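Chitinase (Chromobacterium violaceum, PDB 4TXG) probably hydrolyses the glycosidic bonds of chitin, as a glycoside hydrolase family 18 enzyme that also carries a chitin-binding module. Local coordinates at residues L174-P179 and A219-D224; L376-E381 and Q671-N676. All coordinates share one frame; numbering follows the deposited sequence.

Contacts 1 and 2 lie on opposite sides of the chain's centre, with their own centres about 45 Å apart and their nearest atoms about 27 Å apart. Contact 1 stays inside the family 18 catalytic region and joins two loops of its periphery; it is small and partly buried, 120 Å² in all, and no hydrogen bond crosses it. Contact 2 is buried and about twice as large, 241 Å², and it ties the catalytic region to the following Chitinase C region. The chemistry differs accordingly: close contacts of methyls, a serine methylene and a carbonyl oxygen beside a bound cesium ion in 174-179 with 219-224, hydrogen bonds and a flat guanidinium-aromatic stack in 376-381 with 671-676.

Contact 1: residues L174-P179 and A219-D224; sequences LASDIP and AGAEMD. With CS (cesium ion), chain N.
Gly220 and Ala221 meet Ser176 and Leu174 where two loops of the catalytic region pass each other, the nearest CA atoms being those of Ser176 and Ala221, 5.8 Å apart. At Gly220 the backbone has a positive phi of 92°, a conformation that in itself demands glycine, since a CB would press on the preceding carbonyl oxygen. Its carbonyl O rests against the methylene of Ser176, Gly220 O to Ser176 CB being 3.2 Å, while its N makes two weak hydrogen bonds to the carboxylate of Glu222. The methyl of Ala221 lies near two side chains of the other loop: Ala221 CB is 3.9 Å from Ser176 OG and 4.1 Å from Leu174 CD1. With chi1 at 52°, the Ser176 hydroxyl stands between its N and carbonyl carbon, which brings OG alongside that methyl. The backbone of Leu174 is tied to Asp177: Leu174 N gives a nearly straight 2.8 Å bond to Asp177 OD2, on its anti side and 23° out of plane, and Asp177 N gives one to Leu174 O. Ser176 O and Ile178 O hold a cesium ion, each at 3.3 Å, with two waters. Segment 174-179 lies in the connection between the adjacent parallel strands 155-161 and 185-193 of the barrel sheet; segment 219-224 lies in the loop before helix 231-242, whose Tyr239 hydrogen-bonds Gly220 O and touches Ser176, while Leu235 touches Ala175.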
ATOM      1  N   LEU A 174      -7.746 -17.380 -14.407  1.00 11.40           N
ATOM      2  CA  LEU A 174      -8.996 -16.708 -14.737  1.00  8.64           C
ATOM      3  C   LEU A 174      -9.789 -16.388 -13.482  1.00  9.33           C
ATOM      4  O   LEU A 174      -9.458 -16.863 -12.393  1.00 10.56           O
ATOM      5  CB  LEU A 174      -9.830 -17.587 -15.667  1.00  9.04           C
ATOM      6  CG  LEU A 174      -9.085 -18.053 -16.921  1.00 11.84           C
ATOM      7  CD1 LEU A 174     -10.045 -18.836 -17.811  1.00 14.75           C
ATOM      8  CD2 LEU A 174      -8.492 -16.850 -17.661  1.00 14.91           C
ATOM      9  N   ALA A 175     -10.833 -15.576 -13.629  1.00 10.87           N
ATOM     10  CA  ALA A 175     -11.609 -15.153 -12.464  1.00 15.25           C
ATOM     11  C   ALA A 175     -12.262 -16.367 -11.803  1.00 16.05           C
ATOM     12  O   ALA A 175     -12.540 -16.373 -10.602  1.00 17.70           O
ATOM     13  CB  ALA A 175     -12.657 -14.108 -12.867  1.00 17.31           C
ATOM     14  N   SER A 176     -12.468 -17.416 -12.591  1.00 14.78           N
ATOM     15  CA  SER A 176     -13.033 -18.656 -12.081  1.00 18.10           C
ATOM     16  C   SER A 176     -12.043 -19.474 -11.247  1.00 17.13           C
ATOM     17  O   SER A 176     -12.447 -20.420 -10.579  1.00 18.55           O
ATOM     18  CB  SER A 176     -13.556 -19.504 -13.246  1.00 23.26           C
ATOM     19  OG  SER A 176     -12.560 -19.668 -14.240  1.00 23.49           O
ATOM     20  N   ASP A 177     -10.757 -19.111 -11.282  1.00 12.70           N
ATOM     21  CA  ASP A 177      -9.720 -19.804 -10.507  1.00 14.99           C
ATOM     22  C   ASP A 177      -9.487 -19.186  -9.129  1.00 14.16           C
ATOM     23  O   ASP A 177      -8.761 -19.742  -8.295  1.00 14.93           O
ATOM     24  CB  ASP A 177      -8.395 -19.810 -11.281  1.00 17.92           C
ATOM     25  CG  ASP A 177      -8.495 -20.570 -12.592  1.00 22.09           C
ATOM     26  OD1 ASP A 177      -9.069 -21.674 -12.578  1.00 25.25           O
ATOM     27  OD2 ASP A 177      -8.022 -20.061 -13.632  1.00 13.93           O
ATOM     28  N   ILE A 178     -10.088 -18.021  -8.910  1.00  8.93           N
ATOM     29  CA  ILE A 178      -9.976 -17.302  -7.647  1.00  8.07           C
ATOM     30  C   ILE A 178     -10.621 -18.091  -6.506  1.00 11.14           C
ATOM     31  O   ILE A 178     -11.692 -18.676  -6.691  1.00 10.63           O
ATOM     32  CB  ILE A 178     -10.646 -15.910  -7.768  1.00 10.31           C
ATOM     33  CG1 ILE A 178      -9.880 -15.016  -8.750  1.00 10.99           C
ATOM     34  CG2 ILE A 178     -10.766 -15.222  -6.408  1.00  8.31           C
ATOM     35  CD1 ILE A 178     -10.584 -13.686  -9.031  1.00 11.88           C
ATOM     36  N   PRO A 179      -9.970 -18.136  -5.329  1.00 13.03           N
ATOM     37  CA  PRO A 179     -10.590 -18.752  -4.149  1.00 12.80           C
ATOM     38  C   PRO A 179     -11.628 -17.830  -3.504  1.00 11.67           C
ATOM     39  O   PRO A 179     -11.398 -17.259  -2.436  1.00 10.38           O
ATOM     40  CB  PRO A 179      -9.400 -18.984  -3.211  1.00 12.43           C
ATOM     41  CG  PRO A 179      -8.443 -17.882  -3.565  1.00 11.87           C
ATOM     42  CD  PRO A 179      -8.574 -17.725  -5.068  1.00 12.88           C
ATOM     43  N   ALA A 219     -14.192 -25.125 -18.061  1.00 25.28           N
ATOM     44  CA  ALA A 219     -15.256 -25.299 -17.082  1.00 27.89           C
ATOM     45  C   ALA A 219     -15.188 -24.225 -16.007  1.00 24.52           C
ATOM     46  O   ALA A 219     -14.125 -23.965 -15.440  1.00 23.96           O
ATOM     47  CB  ALA A 219     -15.182 -26.681 -16.457  1.00 31.03           C
ATOM     48  N   GLY A 220     -16.326 -23.591 -15.743  1.00 21.24           N
ATOM     49  CA  GLY A 220     -16.394 -22.531 -14.756  1.00 18.24           C
ATOM     50  C   GLY A 220     -16.170 -21.143 -15.327  1.00 15.32           C
ATOM     51  O   GLY A 220     -16.384 -20.147 -14.633  1.00 17.54           O
ATOM     52  N   ALA A 221     -15.744 -21.065 -16.586  1.00 12.21           N
ATOM     53  CA  ALA A 221     -15.442 -19.766 -17.197  1.00 12.76           C
ATOM     54  C   ALA A 221     -16.490 -19.348 -18.231  1.00 13.14           C
ATOM     55  O   ALA A 221     -16.245 -18.454 -19.042  1.00 12.32           O
ATOM     56  CB  ALA A 221     -14.058 -19.790 -17.839  1.00 15.21           C
ATOM     57  N   GLU A 222     -17.646 -20.005 -18.200  1.00 12.43           N
ATOM     58  CA  GLU A 222     -18.712 -19.729 -19.158  1.00 13.18           C
ATOM     59  C   GLU A 222     -19.266 -18.315 -18.984  1.00 12.21           C
ATOM     60  O   GLU A 222     -19.448 -17.839 -17.858  1.00 14.79           O
ATOM     61  CB  GLU A 222     -19.846 -20.756 -19.027  1.00 15.54           C
ATOM     62  CG  GLU A 222     -19.423 -22.207 -19.272  1.00 19.62           C
ATOM     63  CD  GLU A 222     -18.889 -22.909 -18.022  1.00 23.62           C
ATOM     64  OE1 GLU A 222     -18.759 -22.263 -16.958  1.00 22.15           O
ATOM     65  OE2 GLU A 222     -18.603 -24.121 -18.105  1.00 24.35           O
ATOM     66  N   MET A 223     -19.540 -17.662 -20.108  1.00 10.85           N
ATOM     67  CA  MET A 223     -20.045 -16.292 -20.108  1.00 10.40           C
ATOM     68  C   MET A 223     -21.531 -16.252 -19.783  1.00 11.15           C
ATOM     69  O   MET A 223     -22.292 -17.117 -20.212  1.00 14.23           O
ATOM     70  CB  MET A 223     -19.793 -15.629 -21.468  1.00 11.14           C
ATOM     71  CG  MET A 223     -18.314 -15.405 -21.776  1.00 11.33           C
ATOM     72  SD  MET A 223     -17.594 -14.134 -20.721  1.00 16.51           S
ATOM     73  CE  MET A 223     -16.169 -14.988 -20.041  1.00 11.89           C
ATOM     74  N   ASP A 224     -21.926 -15.255 -19.003  1.00 11.44           N
ATOM     75  CA  ASP A 224     -23.334 -14.937 -18.781  1.00 10.35           C
ATOM     76  C   ASP A 224     -23.805 -14.098 -19.966  1.00 10.13           C
ATOM     77  O   ASP A 224     -23.361 -12.965 -20.143  1.00  9.88           O
ATOM     78  CB  ASP A 224     -23.504 -14.177 -17.453  1.00 10.61           C
ATOM     79  CG  ASP A 224     -24.948 -13.755 -17.166  1.00 11.28           C
ATOM     80  OD1 ASP A 224     -25.831 -13.858 -18.042  1.00 10.17           O
ATOM     81  OD2 ASP A 224     -25.198 -13.298 -16.027  1.00 12.83           O
TER
HETATM   82 CS    CS N 813     -12.680 -21.683  -7.575  1.00152.21          CS
HETATM   83  O   HOH W   1     -14.525 -22.426  -9.993  1.00 33.98           O
HETATM   84  O   HOH W   2     -15.451 -20.864  -6.913  1.00 55.50           O

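Contact 2: residues L376-E381 and Q671-N676; sequences LLRGME and QNYPIN
Arg378, Asn672 and Tyr673 carry this contact, in which a type I beta turn from Leu377 to Met380, at the short helix 374-377 of the TIM-barrel catalytic domain, meets an inverse gamma turn centred on Asn672 in the Chitinase C region. Arg378 has the most surface buried. Its CG is anti to the backbone N (chi1 -176°) and the chain bends at chi3, which lays the guanidinium flat on the Tyr673 ring, centres 4.2 Å apart and planes at 6°, a cation-pi stack. Arg378 CD shares that ring face as a CH-pi contact, 3.6 Å from the centroid. Ile675 CD1 lies over the opposite guanidinium face, the closest approach being Ile675 CG1 to Arg378 NH1, 3.4 Å. Two hydrogen bonds join Arg378 and Asn672 reciprocally: Arg378 NH1, with the acceptor in the guanidinium plane, gives to Asn672 O at 2.8 Å, tilted 17° from the carbonyl plane, and the side-chain amide returns one to the arginine's backbone. Arg378 NH2 bonds Tyr760 O, so stacking and hydrogen bonding should restrain the group's rotation. In the returning bond, Asn672 ND2 reaches Arg378 O at 3.0 Å, lying in the carbonyl plane, with the acceptor near the plane of the amide.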
ATOM      1  N   LEU A 376      10.522   6.861  -0.243  1.00  8.17           N
ATOM      2  CA  LEU A 376       9.407   7.477  -0.973  1.00  6.04           C
ATOM      3  C   LEU A 376       8.579   8.383  -0.070  1.00  9.00           C
ATOM      4  O   LEU A 376       8.182   9.475  -0.467  1.00  8.17           O
ATOM      5  CB  LEU A 376       8.503   6.407  -1.591  1.00  8.91           C
ATOM      6  CG  LEU A 376       9.129   5.533  -2.680  1.00  7.08           C
ATOM      7  CD1 LEU A 376       8.164   4.446  -3.153  1.00  7.97           C
ATOM      8  CD2 LEU A 376       9.574   6.396  -3.854  1.00  9.86           C
ATOM      9  N   LEU A 377       8.321   7.926   1.151  1.00  6.88           N
ATOM     10  CA  LEU A 377       7.451   8.664   2.059  1.00  5.90           C
ATOM     11  C   LEU A 377       8.082   9.963   2.542  1.00  8.00           C
ATOM     12  O   LEU A 377       7.376  10.872   2.994  1.00  7.45           O
ATOM     13  CB  LEU A 377       7.077   7.779   3.250  1.00  8.29           C
ATOM     14  CG  LEU A 377       6.103   6.640   2.921  1.00  5.57           C
ATOM     15  CD1 LEU A 377       6.037   5.656   4.084  1.00  9.20           C
ATOM     16  CD2 LEU A 377       4.694   7.145   2.571  1.00  6.50           C
ATOM     17  N   ARG A 378       9.407  10.072   2.433  1.00  6.70           N
ATOM     18  CA  ARG A 378      10.064  11.310   2.853  1.00  6.65           C
ATOM     19  C   ARG A 378       9.609  12.478   1.967  1.00  8.68           C
ATOM     20  O   ARG A 378       9.675  13.636   2.367  1.00  9.37           O
ATOM     21  CB  ARG A 378      11.586  11.164   2.812  1.00  9.06           C
ATOM     22  CG  ARG A 378      12.340  12.380   3.337  1.00 11.71           C
ATOM     23  CD  ARG A 378      13.824  12.078   3.472  1.00 10.80           C
ATOM     24  NE  ARG A 378      14.086  11.027   4.452  1.00 11.07           N
ATOM     25  CZ  ARG A 378      14.430  11.247   5.719  1.00 10.49           C
ATOM     26  NH1 ARG A 378      14.548  12.484   6.173  1.00  7.81           N
ATOM     27  NH2 ARG A 378      14.666  10.221   6.534  1.00 10.99           N
ATOM     28  N   GLY A 379       9.126  12.161   0.770  1.00  6.71           N
ATOM     29  CA  GLY A 379       8.635  13.180  -0.139  1.00  6.89           C
ATOM     30  C   GLY A 379       7.118  13.270  -0.190  1.00  7.34           C
ATOM     31  O   GLY A 379       6.568  13.853  -1.114  1.00  7.61           O
ATOM     32  N   MET A 380       6.440  12.700   0.799  1.00  6.52           N
ATOM     33  CA  MET A 380       4.976  12.707   0.788  1.00  6.40           C
ATOM     34  C   MET A 380       4.371  13.397   2.018  1.00  6.49           C
ATOM     35  O   MET A 380       3.267  13.047   2.458  1.00  7.73           O
ATOM     36  CB  MET A 380       4.471  11.263   0.636  1.00  8.93           C
ATOM     37  CG  MET A 380       4.881  10.682  -0.731  1.00  8.01           C
ATOM     38  SD  MET A 380       4.645   8.914  -0.978  1.00  8.47           S
ATOM     39  CE  MET A 380       2.867   8.820  -0.855  1.00  9.39           C
ATOM     40  N   GLU A 381       5.099  14.394   2.533  1.00  7.63           N
ATOM     41  CA  GLU A 381       4.649  15.256   3.626  1.00  6.96           C
ATOM     42  C   GLU A 381       4.161  14.410   4.806  1.00  6.79           C
ATOM     43  O   GLU A 381       4.950  13.647   5.350  1.00  8.23           O
ATOM     44  CB  GLU A 381       3.587  16.241   3.107  1.00  7.98           C
ATOM     45  CG  GLU A 381       4.210  17.128   1.992  1.00  7.78           C
ATOM     46  CD  GLU A 381       3.361  18.311   1.558  1.00 14.92           C
ATOM     47  OE1 GLU A 381       2.289  18.546   2.159  1.00 17.03           O
ATOM     48  OE2 GLU A 381       3.786  19.021   0.608  1.00 17.25           O
ATOM     49  N   GLN A 671      15.677  17.376  -0.039  1.00 10.75           N
ATOM     50  CA  GLN A 671      16.178  18.400   0.878  1.00 11.07           C
ATOM     51  C   GLN A 671      15.608  18.204   2.280  1.00 14.54           C
ATOM     52  O   GLN A 671      15.940  18.952   3.203  1.00 15.85           O
ATOM     53  CB  GLN A 671      15.824  19.807   0.380  1.00 18.14           C
ATOM     54  CG  GLN A 671      16.089  20.055  -1.098  1.00 27.41           C
ATOM     55  CD  GLN A 671      17.521  19.797  -1.482  1.00 37.85           C
ATOM     56  OE1 GLN A 671      18.447  20.153  -0.749  1.00 41.23           O
ATOM     57  NE2 GLN A 671      17.720  19.166  -2.639  1.00 40.03           N
ATOM     58  N   ASN A 672      14.742  17.203   2.423  1.00  9.94           N
ATOM     59  CA  ASN A 672      14.002  16.965   3.656  1.00  9.45           C
ATOM     60  C   ASN A 672      14.785  16.080   4.631  1.00  9.38           C
ATOM     61  O   ASN A 672      14.255  15.099   5.153  1.00  9.36           O
ATOM     62  CB  ASN A 672      12.640  16.328   3.310  1.00 12.83           C
ATOM     63  CG  ASN A 672      11.598  16.477   4.410  1.00 16.31           C
ATOM     64  OD1 ASN A 672      11.673  17.371   5.250  1.00 17.16           O
ATOM     65  ND2 ASN A 672      10.601  15.591   4.395  1.00 15.81           N
ATOM     66  N   TYR A 673      16.053  16.427   4.853  1.00 12.44           N
ATOM     67  CA  TYR A 673      16.892  15.778   5.867  1.00 11.00           C
ATOM     68  C   TYR A 673      17.498  16.845   6.774  1.00 16.94           C
ATOM     69  O   TYR A 673      18.259  17.689   6.308  1.00 20.40           O
ATOM     70  CB  TYR A 673      18.037  14.970   5.243  1.00 13.98           C
ATOM     71  CG  TYR A 673      17.650  13.930   4.221  1.00 11.68           C
ATOM     72  CD1 TYR A 673      17.365  14.289   2.905  1.00 15.18           C
ATOM     73  CD2 TYR A 673      17.616  12.588   4.551  1.00  9.70           C
ATOM     74  CE1 TYR A 673      17.034  13.333   1.963  1.00 12.59           C
ATOM     75  CE2 TYR A 673      17.281  11.629   3.623  1.00  9.47           C
ATOM     76  CZ  TYR A 673      16.993  12.008   2.325  1.00 14.71           C
ATOM     77  OH  TYR A 673      16.661  11.049   1.402  1.00 14.45           O
ATOM     78  N   PRO A 674      17.135  16.853   8.064  1.00 10.22           N
ATOM     79  CA  PRO A 674      16.077  16.073   8.701  1.00 10.00           C
ATOM     80  C   PRO A 674      14.729  16.616   8.262  1.00  9.24           C
ATOM     81  O   PRO A 674      14.671  17.565   7.475  1.00 10.61           O
ATOM     82  CB  PRO A 674      16.321  16.314  10.193  1.00  9.74           C
ATOM     83  CG  PRO A 674      16.902  17.680  10.239  1.00 14.07           C
ATOM     84  CD  PRO A 674      17.795  17.756   9.024  1.00 16.27           C
ATOM     85  N   ILE A 675      13.656  16.021   8.754  1.00 10.24           N
ATOM     86  CA  ILE A 675      12.324  16.443   8.360  1.00  8.43           C
ATOM     87  C   ILE A 675      11.893  17.598   9.253  1.00  8.92           C
ATOM     88  O   ILE A 675      11.658  17.408  10.448  1.00 10.13           O
ATOM     89  CB  ILE A 675      11.339  15.260   8.443  1.00  7.91           C
ATOM     90  CG1 ILE A 675      11.880  14.102   7.604  1.00  7.87           C
ATOM     91  CG2 ILE A 675       9.955  15.671   7.934  1.00  7.67           C
ATOM     92  CD1 ILE A 675      11.002  12.834   7.593  1.00  8.58           C
ATOM     93  N   ASN A 676      11.807  18.806   8.694  1.00 10.77           N
ATOM     94  CA  ASN A 676      11.510  19.958   9.541  1.00 12.82           C
ATOM     95  C   ASN A 676      10.406  20.869   8.993  1.00 10.77           C
ATOM     96  O   ASN A 676      10.648  22.006   8.566  1.00 13.08           O
ATOM     97  CB  ASN A 676      12.788  20.761   9.818  1.00 21.20           C
ATOM     98  CG  ASN A 676      13.332  21.436   8.596  1.00 24.36           C
ATOM     99  OD1 ASN A 676      13.172  20.945   7.480  1.00 23.99           O
ATOM    100  ND2 ASN A 676      13.956  22.600   8.794  1.00 21.43           N
TER